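Local coordinates for protein allergen Aed a 2 (Aedes aegypti, PDB 3DXL) that sequesters host biogenic amines and leukotrienes during mosquito blood feeding, using two odorant-binding-protein-like domains with separate pockets, at residues F156-Y162 and E188-V193; Q177-L181 and Y248-E253; I200-L206 and K243-Y247. All coordinates share one frame; numbering follows the deposited sequence. Where two conformers were deposited one is given.

Contact 1: residues F156-Y162 and E188-V193; sequences FCENKYY and EHTDCV
In the biogenic-amine pocket of the C-terminal domain, C157 and C192 covalently join two helices that carry noradrenaline-binding residues, next to E158 and H189 of that site. The disulfide brings the CA atoms of C157 and C192 to 6.0 Å. Its C192 sulfur also lies obliquely beside the F156 ring, with C192 SG 3.7 Å from F156 CE2, while V193 CG2 packs against C157 CB.

The helices run nearly antiparallel, at 155°, and a disulfide between two such helices is characteristic of the all-helical PBP/GOBP fold. One turn further along, Y161 lies flat against the backbone of the opposite helix: H189 CA makes a CH-pi contact over one face of its ring, and K160 CG lies over the rim of the other face. The E188 side chain crosses Y161 at about a right angle and sets its carboxylate beside the hydroxyl end of the ring, with E188 OE2 3.2 Å from Y161 OH.

H189 is wedged between the helices. With CG anti to its backbone N (chi1 164°), the imidazole reaches across to the backbone of C157 and E158, whose atoms meet its edge; H189 CE1 stands 3.6 Å from E158 N. Y162 turns its edge, through CE2, to one imidazole face in a T-shaped pair with planes at 81°. Buried ND1 finds no hydrogen-bonding partner, whereas NE2 hydrogen-bonds a glycerol, probably from the crystallisation liquor. E158 lies alongside H189, pointing the same way, and its carboxylate is held by a salt bridge to R176, another noradrenaline-binding residue.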
loop_
_atom_site.group_PDB
_atom_site.type_symbol
_atom_site.label_atom_id
_atom_site.label_comp_id
_atom_site.label_asym_id
_atom_site.label_seq_id
_atom_site.Cartn_x
_atom_site.Cartn_y
_atom_site.Cartn_z
ATOM N N PHE A 156 -1.350 -3.978 13.609
ATOM C CA PHE A 156 -1.695 -5.258 12.994
ATOM C C PHE A 156 -0.544 -6.260 13.151
ATOM O O PHE A 156 -0.761 -7.394 13.580
ATOM C CB PHE A 156 -2.075 -5.064 11.516
ATOM C CG PHE A 156 -1.936 -6.320 10.682
ATOM C CD1 PHE A 156 -2.813 -7.393 10.843
ATOM C CD2 PHE A 156 -0.900 -6.438 9.766
ATOM C CE1 PHE A 156 -2.639 -8.557 10.103
ATOM C CE2 PHE A 156 -0.737 -7.600 9.011
ATOM C CZ PHE A 156 -1.608 -8.657 9.185
ATOM N N CYS A 157 0.672 -5.839 12.805
ATOM C CA CYS A 157 1.831 -6.719 12.898
ATOM C C CYS A 157 2.146 -7.061 14.356
ATOM O O CYS A 157 2.372 -8.235 14.699
ATOM C CB CYS A 157 3.045 -6.081 12.231
ATOM S SG CYS A 157 2.860 -5.847 10.445
ATOM N N GLU A 158 2.147 -6.041 15.211
ATOM C CA GLU A 158 2.416 -6.243 16.640
ATOM C C GLU A 158 1.473 -7.289 17.220
ATOM O O GLU A 158 1.894 -8.148 18.000
ATOM C CB GLU A 158 2.197 -4.952 17.401
ATOM C CG GLU A 158 3.255 -3.909 17.192
ATOM C CD GLU A 158 2.947 -2.633 17.941
ATOM O OE1 GLU A 158 1.793 -2.433 18.361
ATOM O OE2 GLU A 158 3.867 -1.817 18.120
ATOM N N ASN A 159 0.192 -7.211 16.854
ATOM C CA ASN A 159 -0.794 -8.117 17.429
ATOM C C ASN A 159 -0.620 -9.548 16.941
ATOM O O ASN A 159 -0.939 -10.490 17.665
ATOM C CB ASN A 159 -2.207 -7.612 17.160
ATOM C CG ASN A 159 -2.522 -6.325 17.890
ATOM O OD1 ASN A 159 -1.783 -5.899 18.790
ATOM N ND2 ASN A 159 -3.631 -5.700 17.527
ATOM N N LYS A 160 -0.095 -9.711 15.734
ATOM C CA LYS A 160 0.184 -11.019 15.182
ATOM C C LYS A 160 1.381 -11.677 15.867
ATOM O O LYS A 160 1.349 -12.863 16.193
ATOM C CB LYS A 160 0.431 -10.866 13.681
ATOM C CG LYS A 160 0.682 -12.123 12.908
ATOM C CD LYS A 160 0.687 -11.818 11.418
ATOM C CE LYS A 160 1.076 -13.039 10.614
ATOM N NZ LYS A 160 1.226 -12.679 9.182
ATOM N N TYR A 161 2.441 -10.905 16.097
ATOM C CA TYR A 161 3.698 -11.489 16.563
ATOM C C TYR A 161 3.934 -11.365 18.065
ATOM O O TYR A 161 4.666 -12.176 18.633
ATOM C CB TYR A 161 4.879 -10.943 15.754
ATOM C CG TYR A 161 4.764 -11.333 14.302
ATOM C CD1 TYR A 161 5.031 -12.642 13.890
ATOM C CD2 TYR A 161 4.342 -10.417 13.341
ATOM C CE1 TYR A 161 4.896 -13.014 12.567
ATOM C CE2 TYR A 161 4.209 -10.791 12.005
ATOM C CZ TYR A 161 4.487 -12.086 11.630
ATOM O OH TYR A 161 4.355 -12.458 10.304
ATOM N N TYR A 162 3.317 -10.362 18.686
ATOM C CA TYR A 162 3.450 -10.094 20.128
ATOM C C TYR A 162 2.044 -9.916 20.709
ATOM O O TYR A 162 1.683 -8.829 21.146
ATOM C CB TYR A 162 4.332 -8.848 20.365
ATOM C CG TYR A 162 5.686 -8.990 19.732
ATOM C CD1 TYR A 162 6.739 -9.579 20.435
ATOM C CD2 TYR A 162 5.913 -8.576 18.416
ATOM C CE1 TYR A 162 7.978 -9.748 19.847
ATOM C CE2 TYR A 162 7.137 -8.744 17.815
ATOM C CZ TYR A 162 8.171 -9.329 18.535
ATOM O OH TYR A 162 9.385 -9.483 17.935
ATOM N N GLU A 188 10.645 -11.573 11.504
ATOM C CA GLU A 188 9.384 -11.801 10.804
ATOM C C GLU A 188 8.420 -10.641 11.021
ATOM O O GLU A 188 7.752 -10.195 10.092
ATOM C CB GLU A 188 8.742 -13.104 11.267
ATOM C CG GLU A 188 7.723 -13.647 10.280
ATOM C CD GLU A 188 7.044 -14.924 10.746
ATOM O OE1 GLU A 188 7.579 -15.612 11.647
ATOM O OE2 GLU A 188 5.957 -15.229 10.207
ATOM N N HIS A 189 8.332 -10.163 12.255
ATOM C CA HIS A 189 7.526 -9.004 12.568
ATOM C C HIS A 189 7.956 -7.787 11.734
ATOM O O HIS A 189 7.116 -7.061 11.182
ATOM C CB HIS A 189 7.609 -8.694 14.070
ATOM C CG HIS A 189 7.128 -7.322 14.407
ATOM N ND1 HIS A 189 5.790 -6.995 14.474
ATOM C CD2 HIS A 189 7.808 -6.171 14.612
ATOM C CE1 HIS A 189 5.668 -5.706 14.740
ATOM N NE2 HIS A 189 6.879 -5.185 14.832
ATOM N N THR A 190 9.264 -7.584 11.613
ATOM C CA THR A 190 9.784 -6.438 10.889
ATOM C C THR A 190 9.515 -6.596 9.394
ATOM O O THR A 190 9.235 -5.613 8.715
ATOM C CB THR A 190 11.276 -6.245 11.198
ATOM O OG1 THR A 190 11.436 -5.976 12.605
ATOM C CG2 THR A 190 11.851 -5.089 10.437
ATOM N N ASP A 191 9.566 -7.828 8.893
ATOM C CA ASP A 191 9.133 -8.106 7.519
ATOM C C ASP A 191 7.664 -7.704 7.308
ATOM O O ASP A 191 7.319 -7.077 6.296
ATOM C CB ASP A 191 9.372 -9.582 7.173
ATOM C CG ASP A 191 9.194 -9.870 5.695
ATOM O OD1 ASP A 191 9.873 -9.225 4.866
ATOM O OD2 ASP A 191 8.367 -10.733 5.376
ATOM N N CYS A 192 6.808 -8.049 8.262
ATOM C CA CYS A 192 5.389 -7.659 8.217
ATOM C C CYS A 192 5.242 -6.147 8.100
ATOM O O CYS A 192 4.484 -5.653 7.255
ATOM C CB CYS A 192 4.665 -8.185 9.463
ATOM S SG CYS A 192 2.899 -7.771 9.628
ATOM N N VAL A 193 5.984 -5.404 8.918
ATOM C CA VAL A 193 5.861 -3.946 8.933
ATOM C C VAL A 193 6.434 -3.321 7.655
ATOM O O VAL A 193 5.774 -2.503 7.011
ATOM C CB VAL A 193 6.530 -3.330 10.179
ATOM C CG1 VAL A 193 6.506 -1.816 10.108
ATOM C CG2 VAL A 193 5.839 -3.812 11.447
#

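Contact 2: residues Q177-L181 and Y248-E253; sequences QYTVL and YKCLVE
With chi1 at 176°, Y248 swings its ring from the helix toward the 177-181 loop, and Y178, with chi1 at -71°, sends its own ring across at about a right angle. The result is that the Y248 hydroxyl, not its ring carbons, makes the closest approach: Y248 OH is 3.3 Å from Y178 CD1. V252 fills the angle between the tyrosines, its CG2 lying over one face of Y248 near the rim and 4.0 Å from Y178 CD1.

V180 divides its two methyls along the helix. CG1 rests on the aliphatic start of K249, 3.7 Å from K249 CB, and CG2 slides past V252 to meet V252 CG1 at 3.8 Å. Beyond this apolar patch, K249 bends at its last torsion and forms a salt bridge to E253, NZ to OE2 2.7 Å, on the syn side of the carboxylate.

Two waters complete the seam. One accepts from Y248 OH and donates to T179 O, while the other links K249 NZ to V180 O, so consecutive loop carbonyls are both tied to the helix through solvent.

The loop leaves helix 172-175 through a Schellman motif in which Y178, with positive phi, is the C-prime residue. From there Y178 reaches helix 257-271, where its hydroxyl bonds D265 of the noradrenaline site, while Y248 packs on F186 and T190 of helix 184-196.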
loop_
_atom_site.group_PDB
_atom_site.type_symbol
_atom_site.label_atom_id
_atom_site.label_comp_id
_atom_site.label_asym_id
_atom_site.label_seq_id
_atom_site.Cartn_x
_atom_site.Cartn_y
_atom_site.Cartn_z
ATOM N N GLN A 177 10.467 1.599 20.941
ATOM C CA GLN A 177 11.556 2.556 21.181
ATOM C C GLN A 177 12.751 2.312 20.253
ATOM O O GLN A 177 13.875 2.764 20.517
ATOM C CB GLN A 177 11.976 2.541 22.655
ATOM C CG GLN A 177 10.877 2.999 23.608
ATOM C CD GLN A 177 11.320 2.989 25.052
ATOM O OE1 GLN A 177 12.004 3.905 25.512
ATOM N NE2 GLN A 177 10.937 1.948 25.775
ATOM N N TYR A 178 12.498 1.602 19.156
ATOM C CA TYR A 178 13.503 1.382 18.101
ATOM C C TYR A 178 14.686 0.509 18.522
ATOM O O TYR A 178 15.759 0.593 17.941
ATOM C CB TYR A 178 13.982 2.709 17.476
ATOM C CG TYR A 178 12.920 3.366 16.621
ATOM C CD1 TYR A 178 12.696 2.948 15.305
ATOM C CD2 TYR A 178 12.130 4.389 17.127
ATOM C CE1 TYR A 178 11.719 3.535 14.519
ATOM C CE2 TYR A 178 11.137 4.988 16.351
ATOM C CZ TYR A 178 10.946 4.559 15.035
ATOM O OH TYR A 178 9.978 5.131 14.223
ATOM N N THR A 179 14.487 -0.343 19.521
ATOM C CA THR A 179 15.462 -1.386 19.816
ATOM C C THR A 179 15.380 -2.451 18.728
ATOM O O THR A 179 14.301 -2.977 18.432
ATOM C CB THR A 179 15.232 -1.993 21.207
ATOM O OG1 THR A 179 15.573 -1.006 22.178
ATOM C CG2 THR A 179 16.102 -3.214 21.435
ATOM N N VAL A 180 16.519 -2.754 18.124
ATOM C CA VAL A 180 16.593 -3.756 17.068
ATOM C C VAL A 180 16.921 -5.120 17.667
ATOM O O VAL A 180 18.074 -5.407 17.989
ATOM C CB VAL A 180 17.644 -3.380 16.003
ATOM C CG1 VAL A 180 17.669 -4.433 14.900
ATOM C CG2 VAL A 180 17.359 -1.989 15.404
ATOM N N LEU A 181 15.899 -5.945 17.849
ATOM C CA LEU A 181 16.081 -7.306 18.332
ATOM C C LEU A 181 16.675 -8.206 17.241
ATOM O O LEU A 181 16.646 -7.859 16.052
ATOM C CB LEU A 181 14.763 -7.865 18.882
ATOM C CG LEU A 181 14.081 -7.031 19.974
ATOM C CD1 LEU A 181 12.736 -7.626 20.333
ATOM C CD2 LEU A 181 14.957 -6.927 21.230
ATOM N N TYR A 248 15.753 -2.252 8.007
ATOM C CA TYR A 248 15.289 -1.592 9.226
ATOM C C TYR A 248 16.453 -1.308 10.190
ATOM O O TYR A 248 16.653 -0.167 10.616
ATOM C CB TYR A 248 14.205 -2.436 9.900
ATOM C CG TYR A 248 13.732 -1.880 11.219
ATOM C CD1 TYR A 248 12.914 -0.754 11.269
ATOM C CD2 TYR A 248 14.132 -2.461 12.431
ATOM C CE1 TYR A 248 12.483 -0.226 12.494
ATOM C CE2 TYR A 248 13.705 -1.945 13.654
ATOM C CZ TYR A 248 12.886 -0.832 13.676
ATOM O OH TYR A 248 12.455 -0.306 14.873
ATOM N N LYS A 249 17.222 -2.350 10.493
ATOM C CA LYS A 249 18.372 -2.230 11.388
ATOM C C LYS A 249 19.375 -1.210 10.850
ATOM O O LYS A 249 19.857 -0.345 11.585
ATOM C CB LYS A 249 19.031 -3.591 11.528
ATOM C CG LYS A 249 20.335 -3.583 12.320
ATOM C CD LYS A 249 20.845 -4.988 12.532
ATOM C CE LYS A 249 22.245 -5.013 13.155
ATOM N NZ LYS A 249 22.288 -4.546 14.580
ATOM N N CYS A 250 19.683 -1.311 9.559
ATOM C CA CYS A 250 20.639 -0.420 8.930
ATOM C C CYS A 250 20.211 1.037 9.072
ATOM O O CYS A 250 20.997 1.883 9.485
ATOM C CB CYS A 250 20.825 -0.795 7.462
ATOM S SG CYS A 250 22.287 -0.096 6.679
ATOM N N LEU A 251 18.949 1.327 8.759
ATOM C CA LEU A 251 18.435 2.684 8.861
ATOM C C LEU A 251 18.466 3.201 10.301
ATOM O O LEU A 251 18.892 4.332 10.548
ATOM C CB LEU A 251 17.024 2.777 8.280
ATOM C CG LEU A 251 16.980 2.764 6.746
ATOM C CD1 LEU A 251 15.606 2.349 6.253
ATOM C CD2 LEU A 251 17.362 4.123 6.204
ATOM N N VAL A 252 18.015 2.365 11.234
ATOM C CA VAL A 252 17.943 2.731 12.652
ATOM C C VAL A 252 19.321 3.038 13.256
ATOM O O VAL A 252 19.435 3.840 14.184
ATOM C CB VAL A 252 17.187 1.633 13.472
ATOM C CG1 VAL A 252 17.365 1.822 14.989
ATOM C CG2 VAL A 252 15.711 1.639 13.106
ATOM N N GLU A 253 20.357 2.406 12.712
ATOM C CA GLU A 253 21.719 2.562 13.216
ATOM C C GLU A 253 22.560 3.538 12.395
ATOM O O GLU A 253 23.723 3.779 12.725
ATOM C CB GLU A 253 22.368 1.182 13.296
ATOM C CG GLU A 253 21.663 0.283 14.327
ATOM C CD GLU A 253 22.117 -1.173 14.333
ATOM O OE1 GLU A 253 23.058 -1.533 13.593
ATOM O OE2 GLU A 253 21.514 -1.968 15.086
HETATM O O HOH W 1 12.320 -1.770 17.008
HETATM O O HOH W 2 20.707 -5.923 16.602
#

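Contact 3: residues I200-L206 and K243-Y247; sequences ITKDNQL and KSWHY
L206 lies over one face of the Y247 ring, the two side chains crossing at a slant: the leucine CD1 sits over the centre of the tyrosine ring in a CH-pi contact, 4.1 Å from the ring centroid and only 12° off its normal. L206 CD2 reaches the rim, 3.6 Å from Y247 CE1. The imidazole of H246 contributes CD2 to the opposite face, so the phenol is sandwiched, and its hydroxyl is held by E236. I200 comes in at about a right angle to Y247, bringing CD1 within 3.9 Å of Y247 CD2, and lays CG1 against S244 OG. That hydroxyl is hydrogen-bonded to D191 on helix 184-196.

The loop that presents I200 and L206 is folded back by a type I beta turn from T201 to N204, closed by N204 N to T201 O; T201 N also bonds Q205 O, and T201 OG1 receives the N-H of Q205. This turn-containing connection between helices 184-196 and 208-217 packs on the first turn of helix 243-253, within the odorant-binding-protein fold.

Polar contacts are made alongside the turn by K243. In the conformer described, its chain bends at chi3 (82°), carrying CD and CE past the N204 carbonyl and bringing NZ within 2.7 Å of N204 O, 30° out of the carbonyl plane. The Q205 side chain, doubled back at chi2, crosses the lysine obliquely and offers OE1 to NZ in a second, weak bond of 3.1 Å.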
loop_
_atom_site.group_PDB
_atom_site.type_symbol
_atom_site.label_atom_id
_atom_site.label_comp_id
_atom_site.label_asym_id
_atom_site.label_seq_id
_atom_site.Cartn_x
_atom_site.Cartn_y
_atom_site.Cartn_z
ATOM N N ILE A 200 9.591 -2.552 1.436
ATOM C CA ILE A 200 10.050 -3.799 0.837
ATOM C C ILE A 200 8.891 -4.363 0.029
ATOM O O ILE A 200 7.754 -4.383 0.500
ATOM C CB ILE A 200 10.487 -4.827 1.924
ATOM C CG1 ILE A 200 11.627 -4.263 2.790
ATOM C CG2 ILE A 200 10.865 -6.179 1.313
ATOM C CD1 ILE A 200 12.994 -4.172 2.115
ATOM N N THR A 201 9.184 -4.788 -1.197
ATOM C CA THR A 201 8.168 -5.355 -2.103
ATOM C C THR A 201 7.828 -6.807 -1.751
ATOM O O THR A 201 8.491 -7.436 -0.931
ATOM C CB THR A 201 8.658 -5.313 -3.572
ATOM O OG1 THR A 201 9.753 -6.215 -3.728
ATOM C CG2 THR A 201 9.080 -3.906 -3.971
ATOM N N LYS A 202 6.812 -7.352 -2.427
ATOM C CA LYS A 202 6.438 -8.770 -2.280
ATOM C C LYS A 202 7.583 -9.765 -2.553
ATOM O O LYS A 202 7.622 -10.846 -1.959
ATOM C CB LYS A 202 5.219 -9.101 -3.156
ATOM C CG LYS A 202 5.494 -9.091 -4.662
ATOM C CD LYS A 202 4.306 -9.608 -5.468
ATOM C CE LYS A 202 4.679 -9.810 -6.929
ATOM N NZ LYS A 202 3.534 -10.307 -7.749
ATOM N N ASP A 203 8.497 -9.391 -3.449
ATOM C CA ASP A 203 9.663 -10.214 -3.784
ATOM C C ASP A 203 10.906 -9.819 -2.992
ATOM O O ASP A 203 12.037 -10.015 -3.448
ATOM C CB ASP A 203 9.946 -10.146 -5.287
ATOM C CG ASP A 203 8.796 -10.669 -6.122
ATOM O OD1 ASP A 203 8.376 -11.832 -5.915
ATOM O OD2 ASP A 203 8.319 -9.917 -6.996
ATOM N N ASN A 204 10.685 -9.256 -1.804
ATOM C CA ASN A 204 11.760 -8.904 -0.880
ATOM C C ASN A 204 12.780 -7.927 -1.459
ATOM O O ASN A 204 13.961 -8.032 -1.161
ATOM C CB ASN A 204 12.454 -10.167 -0.330
ATOM C CG ASN A 204 11.494 -11.098 0.388
ATOM O OD1 ASN A 204 10.931 -10.744 1.420
ATOM N ND2 ASN A 204 11.308 -12.297 -0.157
ATOM N N GLN A 205 12.325 -6.966 -2.262
ATOM C CA GLN A 205 13.230 -5.934 -2.783
ATOM C C GLN A 205 12.992 -4.577 -2.128
ATOM O O GLN A 205 11.852 -4.190 -1.862
ATOM C CB GLN A 205 13.135 -5.805 -4.312
ATOM C CG GLN A 205 13.364 -7.110 -5.107
ATOM C CD GLN A 205 14.748 -7.733 -4.921
ATOM O OE1 GLN A 205 15.716 -7.059 -4.562
ATOM N NE2 GLN A 205 14.841 -9.034 -5.176
ATOM N N LEU A 206 14.080 -3.858 -1.873
ATOM C CA LEU A 206 14.003 -2.499 -1.357
ATOM C C LEU A 206 13.321 -1.570 -2.360
ATOM O O LEU A 206 13.658 -1.588 -3.549
ATOM C CB LEU A 206 15.410 -1.972 -1.059
ATOM C CG LEU A 206 15.508 -0.526 -0.569
ATOM C CD1 LEU A 206 14.909 -0.390 0.825
ATOM C CD2 LEU A 206 16.954 -0.066 -0.602
ATOM N N LYS A 243 15.822 -9.604 4.601
ATOM C CA LYS A 243 16.072 -8.328 3.951
ATOM C C LYS A 243 15.330 -7.167 4.618
ATOM O O LYS A 243 15.936 -6.113 4.823
ATOM C CB LYS A 243 15.834 -8.413 2.438
ATOM C CG LYS A 243 16.890 -9.273 1.732
ATOM C CD LYS A 243 16.555 -9.567 0.279
ATOM C CE LYS A 243 16.939 -8.418 -0.616
ATOM N NZ LYS A 243 16.425 -8.599 -1.995
ATOM N N SER A 244 14.056 -7.360 4.978
ATOM C CA SER A 244 13.293 -6.313 5.683
ATOM C C SER A 244 14.006 -5.884 6.961
ATOM O O SER A 244 14.239 -4.696 7.199
ATOM C CB SER A 244 11.884 -6.789 6.036
ATOM O OG SER A 244 11.060 -6.850 4.885
ATOM N N TRP A 245 14.359 -6.873 7.776
ATOM C CA TRP A 245 15.051 -6.612 9.034
ATOM C C TRP A 245 16.402 -5.931 8.797
ATOM O O TRP A 245 16.758 -4.985 9.505
ATOM C CB TRP A 245 15.213 -7.924 9.795
ATOM C CG TRP A 245 16.015 -7.806 11.063
ATOM C CD1 TRP A 245 15.559 -7.415 12.293
ATOM C CD2 TRP A 245 17.412 -8.097 11.223
ATOM N NE1 TRP A 245 16.592 -7.448 13.211
ATOM C CE2 TRP A 245 17.739 -7.849 12.580
ATOM C CE3 TRP A 245 18.423 -8.530 10.355
ATOM C CZ2 TRP A 245 19.031 -8.044 13.092
ATOM C CZ3 TRP A 245 19.712 -8.709 10.863
ATOM C CH2 TRP A 245 19.999 -8.469 12.220
ATOM N N HIS A 246 17.144 -6.400 7.798
ATOM C CA HIS A 246 18.415 -5.780 7.457
ATOM C C HIS A 246 18.288 -4.282 7.208
ATOM O O HIS A 246 19.070 -3.487 7.737
ATOM C CB HIS A 246 19.044 -6.446 6.237
ATOM C CG HIS A 246 20.223 -5.704 5.693
ATOM N ND1 HIS A 246 21.474 -5.767 6.271
ATOM C CD2 HIS A 246 20.340 -4.880 4.624
ATOM C CE1 HIS A 246 22.311 -5.016 5.578
ATOM N NE2 HIS A 246 21.648 -4.463 4.577
ATOM N N TYR A 247 17.318 -3.891 6.379
ATOM C CA TYR A 247 17.176 -2.485 6.059
ATOM C C TYR A 247 16.680 -1.675 7.245
ATOM O O TYR A 247 17.143 -0.551 7.464
ATOM C CB TYR A 247 16.295 -2.294 4.821
ATOM C CG TYR A 247 17.053 -2.578 3.544
ATOM C CD1 TYR A 247 17.994 -1.677 3.061
ATOM C CD2 TYR A 247 16.847 -3.758 2.837
ATOM C CE1 TYR A 247 18.701 -1.933 1.901
ATOM C CE2 TYR A 247 17.554 -4.021 1.660
ATOM C CZ TYR A 247 18.474 -3.106 1.212
ATOM O OH TYR A 247 19.173 -3.349 0.057
#

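In the fold
All three contacts lie in the C-terminal domain. From the N terminus, the chain first passes helix 153-161, which contact 1 joins to helix 184-196 when the chain returns 26 residues later. The loop 177-181 lies within that span, but its partner comes much later in helix 243-253, so contacts 1 and 2 cross. Contact 3 opens after contact 1 has closed and is nested inside the long loop closed by contact 2; both end on helix 243-253, at successive turns. That helix also packs against helix 184-196 of contact 1, for instance through T190 on W245, while L181 O and W245 NE1 connect contacts 2 and 3.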